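Carbohydrate oxidase (Microdochium nivale, PDB 3RJA) oxidises the C1 hydroxyl of mono-, oligo- and polysaccharides with FAD, passing the electrons to oxygen to give lactones and hydrogen peroxide. Local coordinates at residues A116-L119 against N120-G124; T291-N294 against W295-V299; D390-D393 against N394-Y398; W409-S412 against V413-L417; A416-K419 against S420-G423. All blocks are in the same frame, centred on the assembly; numbering follows the deposited sequence.

Interaction 1 (A116-L119 against N120-G124)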
loop_
_atom_site.group_PDB
_atom_site.type_symbol
_atom_site.label_atom_id
_atom_site.label_comp_id
_atom_site.label_asym_id
_atom_site.label_seq_id
_atom_site.Cartn_x
_atom_site.Cartn_y
_atom_site.Cartn_z
ATOM N N ALA A 116 -5.964 12.356 6.818
ATOM C CA ALA A 116 -7.413 12.189 7.013
ATOM C C ALA A 116 -7.932 13.147 8.072
ATOM O O ALA A 116 -9.029 13.689 7.939
ATOM C CB ALA A 116 -7.764 10.775 7.374
ATOM N N THR A 117 -7.162 13.335 9.137
ATOM C CA THR A 117 -7.582 14.243 10.218
ATOM C C THR A 117 -7.722 15.682 9.746
ATOM O O THR A 117 -8.751 16.312 9.990
ATOM C CB THR A 117 -6.619 14.190 11.410
ATOM O OG1 THR A 117 -6.668 12.876 11.963
ATOM C CG2 THR A 117 -7.073 15.196 12.490
ATOM N N VAL A 118 -6.694 16.181 9.059
ATOM C CA VAL A 118 -6.671 17.552 8.545
ATOM C C VAL A 118 -7.775 17.760 7.526
ATOM O O VAL A 118 -8.545 18.706 7.655
ATOM C CB VAL A 118 -5.274 17.980 7.965
ATOM C CG1 VAL A 118 -5.308 19.432 7.423
ATOM C CG2 VAL A 118 -4.186 17.865 9.036
ATOM N N LEU A 119 -7.899 16.873 6.546
ATOM C CA LEU A 119 -8.958 17.039 5.539
ATOM C C LEU A 119 -10.369 16.984 6.158
ATOM O O LEU A 119 -11.256 17.748 5.766
ATOM C CB LEU A 119 -8.854 15.981 4.418
ATOM C CG LEU A 119 -7.720 16.025 3.384
ATOM C CD1 LEU A 119 -7.894 14.835 2.405
ATOM C CD2 LEU A 119 -7.641 17.373 2.585
ATOM N N ASN A 120 -10.586 16.089 7.120
ATOM C CA ASN A 120 -11.899 16.056 7.801
ATOM C C ASN A 120 -12.197 17.321 8.660
ATOM O O ASN A 120 -13.181 18.030 8.445
ATOM C CB ASN A 120 -12.031 14.811 8.673
ATOM C CG ASN A 120 -13.365 14.750 9.367
ATOM O OD1 ASN A 120 -13.468 15.102 10.557
ATOM N ND2 ASN A 120 -14.406 14.369 8.629
ATOM N N ASP A 121 -11.320 17.587 9.614
ATOM C CA ASP A 121 -11.564 18.559 10.669
ATOM C C ASP A 121 -11.497 19.987 10.117
ATOM O O ASP A 121 -12.281 20.847 10.494
ATOM C CB ASP A 121 -10.523 18.395 11.791
ATOM C CG ASP A 121 -10.675 17.093 12.580
ATOM O OD1 ASP A 121 -11.576 16.273 12.302
ATOM O OD2 ASP A 121 -9.860 16.876 13.499
ATOM N N LYS A 122 -10.549 20.234 9.226
ATOM C CA LYS A 122 -10.394 21.555 8.664
ATOM C C LYS A 122 -11.307 21.771 7.453
ATOM O O LYS A 122 -11.807 22.880 7.248
ATOM C CB LYS A 122 -8.919 21.802 8.316
ATOM C CG LYS A 122 -8.539 23.249 8.208
ATOM C CD LYS A 122 -7.034 23.399 8.049
ATOM C CE LYS A 122 -6.702 24.767 7.467
ATOM N NZ LYS A 122 -6.651 25.803 8.539
ATOM N N TYR A 123 -11.561 20.738 6.651
ATOM C CA TYR A 123 -12.296 21.000 5.392
ATOM C C TYR A 123 -13.572 20.205 5.119
ATOM O O TYR A 123 -14.255 20.454 4.131
ATOM C CB TYR A 123 -11.364 20.886 4.188
ATOM C CG TYR A 123 -10.107 21.731 4.266
ATOM C CD1 TYR A 123 -10.170 23.127 4.165
ATOM C CD2 TYR A 123 -8.840 21.131 4.394
ATOM C CE1 TYR A 123 -9.007 23.907 4.196
ATOM C CE2 TYR A 123 -7.663 21.910 4.444
ATOM C CZ TYR A 123 -7.765 23.293 4.336
ATOM O OH TYR A 123 -6.629 24.064 4.378
ATOM N N GLY A 124 -13.889 19.267 5.996
ATOM C CA GLY A 124 -15.018 18.387 5.816
ATOM C C GLY A 124 -14.870 17.419 4.648
ATOM O O GLY A 124 -15.871 17.055 4.041
#
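Asn120, Asp121 and Lys122 each donate their backbone N-H to the carbonyl four residues earlier, on Ala116, Thr117 and Val118, as the last turns of helix 112-123. The bond from Asp121 N to Thr117 O is 2.9 Å long and close to straight. The next bond, from Tyr123 N to Leu119 O, is weak. Gly124 then leaves the helix with a positive phi of 67°. Asp121 folds back over the preceding turn. Its CG stands beside its own backbone N (chi1 -69°), which brings OD2 to 3.4 Å from the methyl CG2 of Thr117. The hydroxyl of Thr117 is turned elsewhere, to the carbonyl of Gly113. Lys122 lays its CG over the centre of one face of the Tyr123 ring, 3.9 Å above the plane. Leu119 meets the same ring with a methyl, CD2 lying 4.3 Å from Tyr123 CD2. The ring also stacks on Tyr97, and Val94 touches both Val118 and Tyr123. The helix end is thereby packed against strand 94-98, within the FAD-binding domain. The side chain of Asn120 touches Trp295 and Ile296 of helix 295-301. Backbone bonds thus hold this turn, while aliphatic and aromatic packing fixes the Tyr123 ring. The carboxylate of Asp121 is exposed, and solvent probably moderates its charge.

Interaction 2 (T291-N294 against W295-V299)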
loop_
_atom_site.group_PDB
_atom_site.type_symbol
_atom_site.label_atom_id
_atom_site.label_comp_id
_atom_site.label_asym_id
_atom_site.label_seq_id
_atom_site.Cartn_x
_atom_site.Cartn_y
_atom_site.Cartn_z
ATOM N N THR A 291 -21.873 -1.399 13.525
ATOM C CA THR A 291 -21.636 -0.107 14.199
ATOM C C THR A 291 -21.855 1.033 13.232
ATOM O O THR A 291 -21.277 1.041 12.124
ATOM C CB THR A 291 -20.200 0.019 14.715
ATOM O OG1 THR A 291 -19.805 -1.218 15.290
ATOM C CG2 THR A 291 -20.068 1.153 15.744
ATOM N N SER A 292 -22.656 2.004 13.663
ATOM C CA SER A 292 -22.926 3.207 12.891
ATOM C C SER A 292 -21.852 4.256 13.112
ATOM O O SER A 292 -21.484 4.555 14.252
ATOM C CB SER A 292 -24.326 3.747 13.219
ATOM O OG SER A 292 -25.296 2.739 12.899
ATOM N N LEU A 293 -21.334 4.809 12.017
ATOM C CA LEU A 293 -20.140 5.658 12.098
ATOM C C LEU A 293 -20.249 6.804 11.122
ATOM O O LEU A 293 -20.865 6.661 10.052
ATOM C CB LEU A 293 -18.871 4.857 11.724
ATOM C CG LEU A 293 -18.490 3.614 12.546
ATOM C CD1 LEU A 293 -17.537 2.720 11.768
ATOM C CD2 LEU A 293 -17.877 4.006 13.880
ATOM N N ASN A 294 -19.622 7.930 11.454
ATOM C CA ASN A 294 -19.321 8.901 10.414
ATOM C C ASN A 294 -17.901 8.669 9.885
ATOM O O ASN A 294 -17.197 7.735 10.338
ATOM C CB ASN A 294 -19.542 10.354 10.896
ATOM C CG ASN A 294 -18.569 10.761 11.982
ATOM O OD1 ASN A 294 -17.465 10.215 12.103
ATOM N ND2 ASN A 294 -18.979 11.729 12.793
ATOM N N TRP A 295 -17.494 9.498 8.916
ATOM C CA TRP A 295 -16.177 9.378 8.305
ATOM C C TRP A 295 -15.020 9.275 9.317
ATOM O O TRP A 295 -14.296 8.274 9.330
ATOM C CB TRP A 295 -15.883 10.549 7.357
ATOM C CG TRP A 295 -14.534 10.388 6.730
ATOM C CD1 TRP A 295 -13.436 11.163 6.939
ATOM C CD2 TRP A 295 -14.134 9.356 5.804
ATOM N NE1 TRP A 295 -12.371 10.693 6.188
ATOM C CE2 TRP A 295 -12.773 9.582 5.489
ATOM C CE3 TRP A 295 -14.798 8.277 5.209
ATOM C CZ2 TRP A 295 -12.060 8.772 4.582
ATOM C CZ3 TRP A 295 -14.095 7.470 4.291
ATOM C CH2 TRP A 295 -12.736 7.727 3.980
ATOM N N ILE A 296 -14.835 10.312 10.141
ATOM C CA ILE A 296 -13.648 10.342 11.013
ATOM C C ILE A 296 -13.663 9.175 12.014
ATOM O O ILE A 296 -12.621 8.588 12.358
ATOM C CB ILE A 296 -13.416 11.748 11.682
ATOM C CG1 ILE A 296 -11.977 11.892 12.188
ATOM C CG2 ILE A 296 -14.425 12.029 12.815
ATOM C CD1 ILE A 296 -10.883 11.713 11.111
ATOM N N GLU A 297 -14.865 8.822 12.447
ATOM C CA GLU A 297 -15.046 7.673 13.310
ATOM C C GLU A 297 -14.639 6.381 12.627
ATOM O O GLU A 297 -14.040 5.516 13.276
ATOM C CB GLU A 297 -16.495 7.594 13.786
ATOM C CG GLU A 297 -16.827 8.654 14.849
ATOM C CD GLU A 297 -18.322 8.766 15.136
ATOM O OE1 GLU A 297 -19.155 8.252 14.335
ATOM O OE2 GLU A 297 -18.665 9.398 16.165
ATOM N N SER A 298 -14.947 6.245 11.325
ATOM C CA SER A 298 -14.548 5.036 10.589
ATOM C C SER A 298 -13.024 4.971 10.479
ATOM O O SER A 298 -12.435 3.902 10.607
ATOM C CB SER A 298 -15.199 4.959 9.191
ATOM O OG SER A 298 -14.631 5.914 8.299
ATOM N N VAL A 299 -12.378 6.114 10.274
ATOM C CA VAL A 299 -10.908 6.139 10.269
ATOM C C VAL A 299 -10.304 5.573 11.568
ATOM O O VAL A 299 -9.386 4.728 11.530
ATOM C CB VAL A 299 -10.334 7.528 9.963
ATOM C CG1 VAL A 299 -8.778 7.446 9.743
ATOM C CG2 VAL A 299 -10.987 8.094 8.726
#
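Leu293, the last residue of strand 286-293, meets the first turn of helix 295-301 with both methyls. CD2 lies 3.8 Å from Glu297 CB, and CD1 packs on CA and CB of Ser298. Its CA also lies near Glu297 OE1. Asn294 follows as the N-cap. Its CG sits between its own backbone N and carbonyl carbon (chi1 66°), which swings OD1 over the helix start. There OD1 accepts from Glu297 N at 3.0 Å, almost in line with the amide C=O. Glu297 returns the bond: its OE1 takes the N-H of Asn294 at 2.9 Å, on the anti side of the carboxylate and somewhat out of its plane. This reciprocal pair is a capping box, and it joins an edge strand of the eight-stranded antiparallel sheet to the helix. The amide and carboxylate planes are stacked, 27° apart. Asn294 O accepts from Ser298 N at 2.9 Å. Within this first turn, Ser298 OG donates to a lone pair of Trp295 O, which also receives Val299 N. Trp295 and Ile296 both touch Asn120 of helix 112-123.

Interaction 3 (D390-D393 against N394-Y398). With ABL ((2R,3R,4R,5R)-4,5-dihydroxy-2-(hydroxymethyl)-6-oxopiperidin-3-yl beta-D-glucopyranoside), chain G.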
loop_
_atom_site.group_PDB
_atom_site.type_symbol
_atom_site.label_atom_id
_atom_site.label_comp_id
_atom_site.label_asym_id
_atom_site.label_seq_id
_atom_site.Cartn_x
_atom_site.Cartn_y
_atom_site.Cartn_z
ATOM N N ASP A 390 3.532 -12.601 8.307
ATOM C CA ASP A 390 4.170 -13.562 9.195
ATOM C C ASP A 390 5.029 -12.794 10.216
ATOM O O ASP A 390 6.131 -12.341 9.907
ATOM C CB ASP A 390 5.033 -14.476 8.342
ATOM C CG ASP A 390 5.606 -15.648 9.107
ATOM O OD1 ASP A 390 5.307 -15.779 10.329
ATOM O OD2 ASP A 390 6.384 -16.421 8.469
ATOM N N ARG A 391 4.512 -12.642 11.426
ATOM C CA ARG A 391 5.133 -11.736 12.387
ATOM C C ARG A 391 5.639 -12.370 13.716
ATOM O O ARG A 391 4.870 -12.941 14.473
ATOM C CB ARG A 391 4.184 -10.574 12.707
ATOM C CG ARG A 391 4.746 -9.643 13.766
ATOM C CD ARG A 391 3.925 -8.395 13.962
ATOM N NE ARG A 391 2.711 -8.575 14.762
ATOM C CZ ARG A 391 1.535 -7.966 14.494
ATOM N NH1 ARG A 391 1.361 -7.181 13.395
ATOM N NH2 ARG A 391 0.499 -8.159 15.308
ATOM N N TYR A 392 6.932 -12.194 13.985
ATOM C CA TYR A 392 7.551 -12.554 15.251
ATOM C C TYR A 392 7.616 -11.345 16.195
ATOM O O TYR A 392 7.397 -10.184 15.779
ATOM C CB TYR A 392 8.950 -13.100 14.999
ATOM C CG TYR A 392 8.971 -14.513 14.453
ATOM C CD1 TYR A 392 8.687 -14.765 13.106
ATOM C CD2 TYR A 392 9.267 -15.608 15.293
ATOM C CE1 TYR A 392 8.710 -16.050 12.591
ATOM C CE2 TYR A 392 9.287 -16.905 14.801
ATOM C CZ TYR A 392 9.005 -17.125 13.459
ATOM O OH TYR A 392 9.042 -18.391 12.961
ATOM N N ASP A 393 7.878 -11.615 17.471
ATOM C CA ASP A 393 8.027 -10.540 18.453
ATOM C C ASP A 393 9.298 -9.751 18.139
ATOM O O ASP A 393 10.233 -10.272 17.526
ATOM C CB ASP A 393 8.106 -11.114 19.872
ATOM C CG ASP A 393 6.824 -11.753 20.304
ATOM O OD1 ASP A 393 5.747 -11.281 19.875
ATOM O OD2 ASP A 393 6.900 -12.736 21.079
ATOM N N ASN A 394 9.336 -8.503 18.580
ATOM C CA ASN A 394 10.489 -7.654 18.302
ATOM C C ASN A 394 11.766 -8.068 19.024
ATOM O O ASN A 394 12.843 -7.711 18.586
ATOM C CB ASN A 394 10.154 -6.175 18.549
ATOM C CG ASN A 394 9.135 -5.645 17.539
ATOM O OD1 ASN A 394 8.948 -6.238 16.463
ATOM N ND2 ASN A 394 8.460 -4.544 17.891
ATOM N N ASN A 395 11.642 -8.821 20.112
ATOM C CA ASN A 395 12.821 -9.402 20.773
ATOM C C ASN A 395 13.211 -10.798 20.261
ATOM O O ASN A 395 13.970 -11.505 20.936
ATOM C CB ASN A 395 12.682 -9.383 22.311
ATOM C CG ASN A 395 11.495 -10.206 22.823
ATOM O OD1 ASN A 395 10.987 -11.093 22.136
ATOM N ND2 ASN A 395 11.048 -9.904 24.050
ATOM N N GLN A 396 12.699 -11.196 19.090
ATOM C CA GLN A 396 13.107 -12.459 18.459
ATOM C C GLN A 396 13.716 -12.197 17.100
ATOM O O GLN A 396 13.396 -11.202 16.443
ATOM C CB GLN A 396 11.910 -13.399 18.222
ATOM C CG GLN A 396 11.139 -13.841 19.445
ATOM C CD GLN A 396 9.906 -14.684 19.106
ATOM O OE1 GLN A 396 8.951 -14.210 18.456
ATOM N NE2 GLN A 396 9.908 -15.929 19.570
ATOM N N THR A 397 14.559 -13.117 16.668
ATOM C CA THR A 397 15.110 -13.125 15.325
ATOM C C THR A 397 14.134 -13.823 14.418
ATOM O O THR A 397 13.652 -14.895 14.761
ATOM C CB THR A 397 16.455 -13.886 15.305
ATOM O OG1 THR A 397 17.359 -13.207 16.175
ATOM C CG2 THR A 397 17.079 -13.920 13.911
ATOM N N TYR A 398 13.831 -13.228 13.257
ATOM C CA TYR A 398 13.044 -13.948 12.275
ATOM C C TYR A 398 13.890 -15.112 11.763
ATOM O O TYR A 398 14.933 -14.875 11.176
ATOM C CB TYR A 398 12.630 -13.046 11.107
ATOM C CG TYR A 398 11.647 -13.733 10.195
ATOM C CD1 TYR A 398 12.077 -14.569 9.174
ATOM C CD2 TYR A 398 10.262 -13.556 10.372
ATOM C CE1 TYR A 398 11.153 -15.206 8.345
ATOM C CE2 TYR A 398 9.346 -14.190 9.552
ATOM C CZ TYR A 398 9.790 -15.019 8.553
ATOM O OH TYR A 398 8.863 -15.675 7.754
HETATM C C1A ABL G . -2.035 -3.943 5.959
HETATM O O1A ABL G . -1.940 -3.647 4.745
HETATM C C2A ABL G . -3.401 -4.297 6.583
HETATM O O2A ABL G . -4.391 -3.510 5.922
HETATM C C3A ABL G . -3.457 -4.072 8.115
HETATM O O3A ABL G . -4.650 -4.741 8.593
HETATM C C4A ABL G . -2.252 -4.724 8.765
HETATM O O1 ABL G . -2.281 -4.583 10.208
HETATM C C5A ABL G . -0.947 -4.039 8.230
HETATM N N5 ABL G . -0.932 -3.975 6.744
HETATM C C6A ABL G . 0.338 -4.807 8.633
HETATM O O6A ABL G . 1.506 -3.969 8.710
HETATM C C1 ABL G . -2.757 -5.691 11.025
HETATM C C2 ABL G . -2.150 -5.613 12.448
HETATM O O2 ABL G . -0.723 -5.651 12.337
HETATM C C3 ABL G . -2.690 -6.773 13.294
HETATM O O3 ABL G . -2.176 -6.733 14.625
HETATM C C4 ABL G . -4.252 -6.738 13.263
HETATM O O4 ABL G . -4.825 -7.779 14.041
HETATM C C5 ABL G . -4.745 -6.835 11.815
HETATM O O5 ABL G . -4.176 -5.731 11.070
HETATM C C6 ABL G . -6.275 -6.853 11.712
HETATM O O6 ABL G . -6.904 -5.786 12.346
HETATM O O HOH W 1 6.730 -7.541 15.797
#
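Tyr392 and Tyr398 form the tight part of this contact. The edge of the Tyr392 ring meets the face of Tyr398 in an offset edge-to-face pair, with centroids 5.1 Å apart and planes at 77°. With CG anti to the backbone N (chi1 -172°), the Tyr398 ring extends back to the strand, where OH donates to Asp390 OD2 at 2.7 Å, from above the carboxylate plane. Asp390 OD1 is held by a salt bridge to Arg351. The chain leaves strand 384-392 here through a type I beta turn, Asp393 to Gln396, closed by Gln396 N to Asp393 O at 3.1 Å. Arg391 points the other way, into the sugar pocket. Its NH1 donates to O2 of the substrate analogue at 2.8 Å and its NH2 to O3 at 3.1 Å; Glu317 pairs with NH1. Asp393, Asn394 and Asn395 of the turn are exposed. There Gln396 OE1 accepts Asp393 N on a lone pair at 3.0 Å, with Tyr392 CD2 close by at the ring edge. A water donates to both Tyr392 O and Asn394 OD1, while Asn394 ND2 is bonded to Val316 O.

Interaction 4 (W409-S412 against V413-L417)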
loop_
_atom_site.group_PDB
_atom_site.type_symbol
_atom_site.label_atom_id
_atom_site.label_comp_id
_atom_site.label_asym_id
_atom_site.label_seq_id
_atom_site.Cartn_x
_atom_site.Cartn_y
_atom_site.Cartn_z
ATOM N N TRP A 409 2.504 -21.137 0.884
ATOM C CA TRP A 409 1.100 -20.775 0.712
ATOM C C TRP A 409 0.885 -20.105 -0.641
ATOM O O TRP A 409 -0.079 -20.403 -1.328
ATOM C CB TRP A 409 0.613 -19.863 1.841
ATOM C CG TRP A 409 -0.824 -20.096 2.255
ATOM C CD1 TRP A 409 -1.818 -20.754 1.543
ATOM C CD2 TRP A 409 -1.430 -19.647 3.456
ATOM N NE1 TRP A 409 -2.991 -20.745 2.257
ATOM C CE2 TRP A 409 -2.780 -20.068 3.432
ATOM C CE3 TRP A 409 -0.957 -18.941 4.575
ATOM C CZ2 TRP A 409 -3.648 -19.810 4.478
ATOM C CZ3 TRP A 409 -1.823 -18.663 5.588
ATOM C CH2 TRP A 409 -3.158 -19.103 5.541
ATOM N N VAL A 410 1.797 -19.200 -1.014
ATOM C CA VAL A 410 1.693 -18.469 -2.267
ATOM C C VAL A 410 1.886 -19.451 -3.433
ATOM O O VAL A 410 1.178 -19.392 -4.436
ATOM C CB VAL A 410 2.743 -17.318 -2.329
ATOM C CG1 VAL A 410 2.989 -16.863 -3.773
ATOM C CG2 VAL A 410 2.306 -16.133 -1.444
ATOM N N ASN A 411 2.848 -20.361 -3.277
ATOM C CA ASN A 411 3.113 -21.380 -4.289
ATOM C C ASN A 411 1.888 -22.287 -4.461
ATOM O O ASN A 411 1.559 -22.699 -5.582
ATOM C CB ASN A 411 4.358 -22.201 -3.919
ATOM C CG ASN A 411 4.453 -23.504 -4.707
ATOM O OD1 ASN A 411 4.857 -23.509 -5.875
ATOM N ND2 ASN A 411 4.069 -24.624 -4.066
ATOM N N SER A 412 1.203 -22.565 -3.348
ATOM C CA SER A 412 -0.024 -23.373 -3.410
ATOM C C SER A 412 -1.017 -22.791 -4.419
ATOM O O SER A 412 -1.682 -23.552 -5.115
ATOM C CB SER A 412 -0.669 -23.575 -2.026
ATOM O OG SER A 412 -1.579 -22.535 -1.712
ATOM N N VAL A 413 -1.096 -21.453 -4.518
ATOM C CA VAL A 413 -2.009 -20.809 -5.468
ATOM C C VAL A 413 -1.399 -20.713 -6.869
ATOM O O VAL A 413 -2.062 -21.043 -7.859
ATOM C CB VAL A 413 -2.492 -19.394 -4.974
ATOM C CG1 VAL A 413 -3.305 -18.659 -6.049
ATOM C CG2 VAL A 413 -3.305 -19.504 -3.717
ATOM N N THR A 414 -0.135 -20.293 -6.963
ATOM C CA THR A 414 0.457 -19.974 -8.275
ATOM C C THR A 414 0.707 -21.198 -9.132
ATOM O O THR A 414 0.586 -21.130 -10.377
ATOM C CB THR A 414 1.745 -19.094 -8.200
ATOM O OG1 THR A 414 2.783 -19.761 -7.474
ATOM C CG2 THR A 414 1.448 -17.736 -7.541
ATOM N N LYS A 415 1.046 -22.314 -8.478
ATOM C CA LYS A 415 1.242 -23.542 -9.218
ATOM C C LYS A 415 -0.054 -23.915 -9.959
ATOM O O LYS A 415 0.008 -24.591 -10.973
ATOM C CB LYS A 415 1.747 -24.681 -8.318
ATOM C CG LYS A 415 0.689 -25.328 -7.409
ATOM C CD LYS A 415 1.324 -26.397 -6.536
ATOM C CE LYS A 415 0.238 -27.248 -5.885
ATOM N NZ LYS A 415 0.735 -28.121 -4.766
ATOM N N ALA A 416 -1.211 -23.420 -9.491
ATOM C CA ALA A 416 -2.501 -23.788 -10.112
ATOM C C ALA A 416 -2.950 -22.855 -11.237
ATOM O O ALA A 416 -4.018 -23.051 -11.831
ATOM C CB ALA A 416 -3.575 -23.892 -9.077
ATOM N N LEU A 417 -2.148 -21.840 -11.538
ATOM C CA LEU A 417 -2.615 -20.784 -12.456
ATOM C C LEU A 417 -1.650 -20.488 -13.589
ATOM O O LEU A 417 -0.436 -20.581 -13.404
ATOM C CB LEU A 417 -2.877 -19.478 -11.673
ATOM C CG LEU A 417 -4.014 -19.435 -10.643
ATOM C CD1 LEU A 417 -3.946 -18.103 -9.842
ATOM C CD2 LEU A 417 -5.394 -19.636 -11.308
#
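Thr414 N and Lys415 N donate to Val410 O and Asn411 O, both at 3.0 Å, in the last turn of helix 403-414. Val413 N adds a weak bond to Val410 O. The C-terminal end of the helix then passes into a type I beta turn, Thr414 to Leu417, in which Leu417 N donates to Thr414 O. The helix lies on the sheet through Val410, Val413 and Thr414, which touch Lys322 and Leu324 of strand 318-326. One helical turn apart, Val410 CG1 and Thr414 CG2 lie 4.2 Å from each other, and the two side chains cross at a slant. Trp409 faces away from this pair. Its indole packs among Phe337, Tyr340, Phe388 and Trp353, and its NE1 donates to Phe337 O of helix 332-345. Lys415 is exposed. A chi1 of 76° turns the extended chain back along the helix. CG comes to 3.3 Å from Asn411 O, and CD lies 4.1 Å from Asn411 ND2. This aliphatic part passes beside the carbonyl that already accepts Lys415 N. Ser412 O bonds to Asn336 ND2, which ties the helix end to helix 332-345. The hydroxyl of Ser412 turns back to its own helix: OG donates to Trp409 O at 2.6 Å and lies in the plane of the indole, at its edge.

Interaction 5 (A416-K419 against S420-G423)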
loop_
_atom_site.group_PDB
_atom_site.type_symbol
_atom_site.label_atom_id
_atom_site.label_comp_id
_atom_site.label_asym_id
_atom_site.label_seq_id
_atom_site.Cartn_x
_atom_site.Cartn_y
_atom_site.Cartn_z
ATOM N N ALA A 416 -1.211 -23.420 -9.491
ATOM C CA ALA A 416 -2.501 -23.788 -10.112
ATOM C C ALA A 416 -2.950 -22.855 -11.237
ATOM O O ALA A 416 -4.018 -23.051 -11.831
ATOM C CB ALA A 416 -3.575 -23.892 -9.077
ATOM N N LEU A 417 -2.148 -21.840 -11.538
ATOM C CA LEU A 417 -2.615 -20.784 -12.456
ATOM C C LEU A 417 -1.650 -20.488 -13.589
ATOM O O LEU A 417 -0.436 -20.581 -13.404
ATOM C CB LEU A 417 -2.877 -19.478 -11.673
ATOM C CG LEU A 417 -4.014 -19.435 -10.643
ATOM C CD1 LEU A 417 -3.946 -18.103 -9.842
ATOM C CD2 LEU A 417 -5.394 -19.636 -11.308
ATOM N N PRO A 418 -2.174 -20.093 -14.759
ATOM C CA PRO A 418 -1.204 -19.602 -15.743
ATOM C C PRO A 418 -0.621 -18.289 -15.203
ATOM O O PRO A 418 -1.310 -17.584 -14.463
ATOM C CB PRO A 418 -2.046 -19.337 -16.991
ATOM C CG PRO A 418 -3.435 -19.185 -16.519
ATOM C CD PRO A 418 -3.572 -19.917 -15.187
ATOM N N LYS A 419 0.623 -17.977 -15.570
ATOM C CA LYS A 419 1.303 -16.791 -15.057
ATOM C C LYS A 419 0.552 -15.504 -15.388
ATOM O O LYS A 419 0.596 -14.538 -14.633
ATOM C CB LYS A 419 2.755 -16.741 -15.544
ATOM C CG LYS A 419 3.635 -17.874 -14.966
ATOM C CD LYS A 419 5.132 -17.572 -15.063
ATOM C CE LYS A 419 5.674 -17.825 -16.465
ATOM N NZ LYS A 419 5.636 -19.277 -16.821
ATOM N N SER A 420 -0.167 -15.500 -16.501
ATOM C CA SER A 420 -0.901 -14.320 -16.901
ATOM C C SER A 420 -2.078 -14.003 -15.955
ATOM O O SER A 420 -2.641 -12.925 -16.019
ATOM C CB SER A 420 -1.429 -14.519 -18.322
ATOM O OG SER A 420 -2.597 -15.323 -18.275
ATOM N N ASP A 421 -2.478 -14.958 -15.116
ATOM C CA ASP A 421 -3.668 -14.775 -14.269
ATOM C C ASP A 421 -3.390 -14.093 -12.924
ATOM O O ASP A 421 -4.315 -13.785 -12.171
ATOM C CB ASP A 421 -4.358 -16.108 -14.017
ATOM C CG ASP A 421 -5.478 -16.391 -15.008
ATOM O OD1 ASP A 421 -5.541 -15.728 -16.067
ATOM O OD2 ASP A 421 -6.306 -17.280 -14.717
ATOM N N TRP A 422 -2.121 -13.880 -12.613
ATOM C CA TRP A 422 -1.791 -13.412 -11.274
ATOM C C TRP A 422 -0.633 -12.438 -11.300
ATOM O O TRP A 422 0.226 -12.504 -12.190
ATOM C CB TRP A 422 -1.533 -14.578 -10.315
ATOM C CG TRP A 422 -0.305 -15.416 -10.609
ATOM C CD1 TRP A 422 -0.250 -16.581 -11.364
ATOM C CD2 TRP A 422 1.040 -15.177 -10.144
ATOM N NE1 TRP A 422 1.041 -17.063 -11.379
ATOM C CE2 TRP A 422 1.850 -16.222 -10.650
ATOM C CE3 TRP A 422 1.636 -14.176 -9.354
ATOM C CZ2 TRP A 422 3.231 -16.293 -10.399
ATOM C CZ3 TRP A 422 3.007 -14.242 -9.096
ATOM C CH2 TRP A 422 3.796 -15.296 -9.631
ATOM N N GLY A 423 -0.633 -11.537 -10.310
ATOM C CA GLY A 423 0.488 -10.642 -10.091
ATOM C C GLY A 423 0.777 -10.520 -8.617
ATOM O O GLY A 423 0.227 -11.257 -7.819
HETATM O O HOH W 2 1.737 -19.625 -12.295
#
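Trp422 turns its indole back over the loop that precedes it, with CD1 3.9 Å from Leu417 CB and 3.4 Å from Pro418 O. The chi1 of 66° brings the ring back over Pro418 and Lys419. Lys419 O lies over one face of the ring, toward the rim. At the indole edge a water bridges the two segments. It accepts from Trp422 NE1 at 2.8 Å and donates to Leu417 O at 2.6 Å, and it lies in the ring plane. The nitrogen is thus satisfied by the loop through one water. The carboxylate of Asp421 packs against the Pro418 ring. Its carboxylate carbon CG is 3.8 Å from Pro418 CG, and OD2 is the same distance from Pro418 CD. A long, weak ion pair joins Asp421 OD1 to Lys327. The backbone closes the loop as well: Asp421 N donates to Pro418 O at 2.9 Å, from above the carbonyl plane, and Trp422 N makes a weak bond to Lys419 O. Beyond the loop, Trp422 packs on Leu324 and Leu326 of strand 318-326 and on Tyr437 and Val441 of helix 435-443. After helix 403-414 the chain thus makes a short 3-10 turn into 422-423, an outermost strand of the eight-stranded antiparallel sheet.

How the interactions relate
All five contacts are local; two pairs touch, 1 with 2 and 4 with 5, while interaction 3 stands apart. Interactions 1 and 2 touch where Asn120 meets Trp295 and Ile296, so the end of one helix packs on the start of another. Interactions 4 and 5 share Ala416 and Leu417 and touch through Thr414 CG2 and Trp422 CE2, 3.5 Å apart. Interactions 2, 3 and 5 all reach the eight-stranded sheet, 2 and 5 at its two outermost strands. Interaction 5 is a surface contact; the others are partly buried. Chemistry follows position: helix-end bonds in 1 and 4, reciprocal side-chain capping in 2, an aromatic pair beside a sugar-binding arginine in 3, and a water-bridged indole in 5.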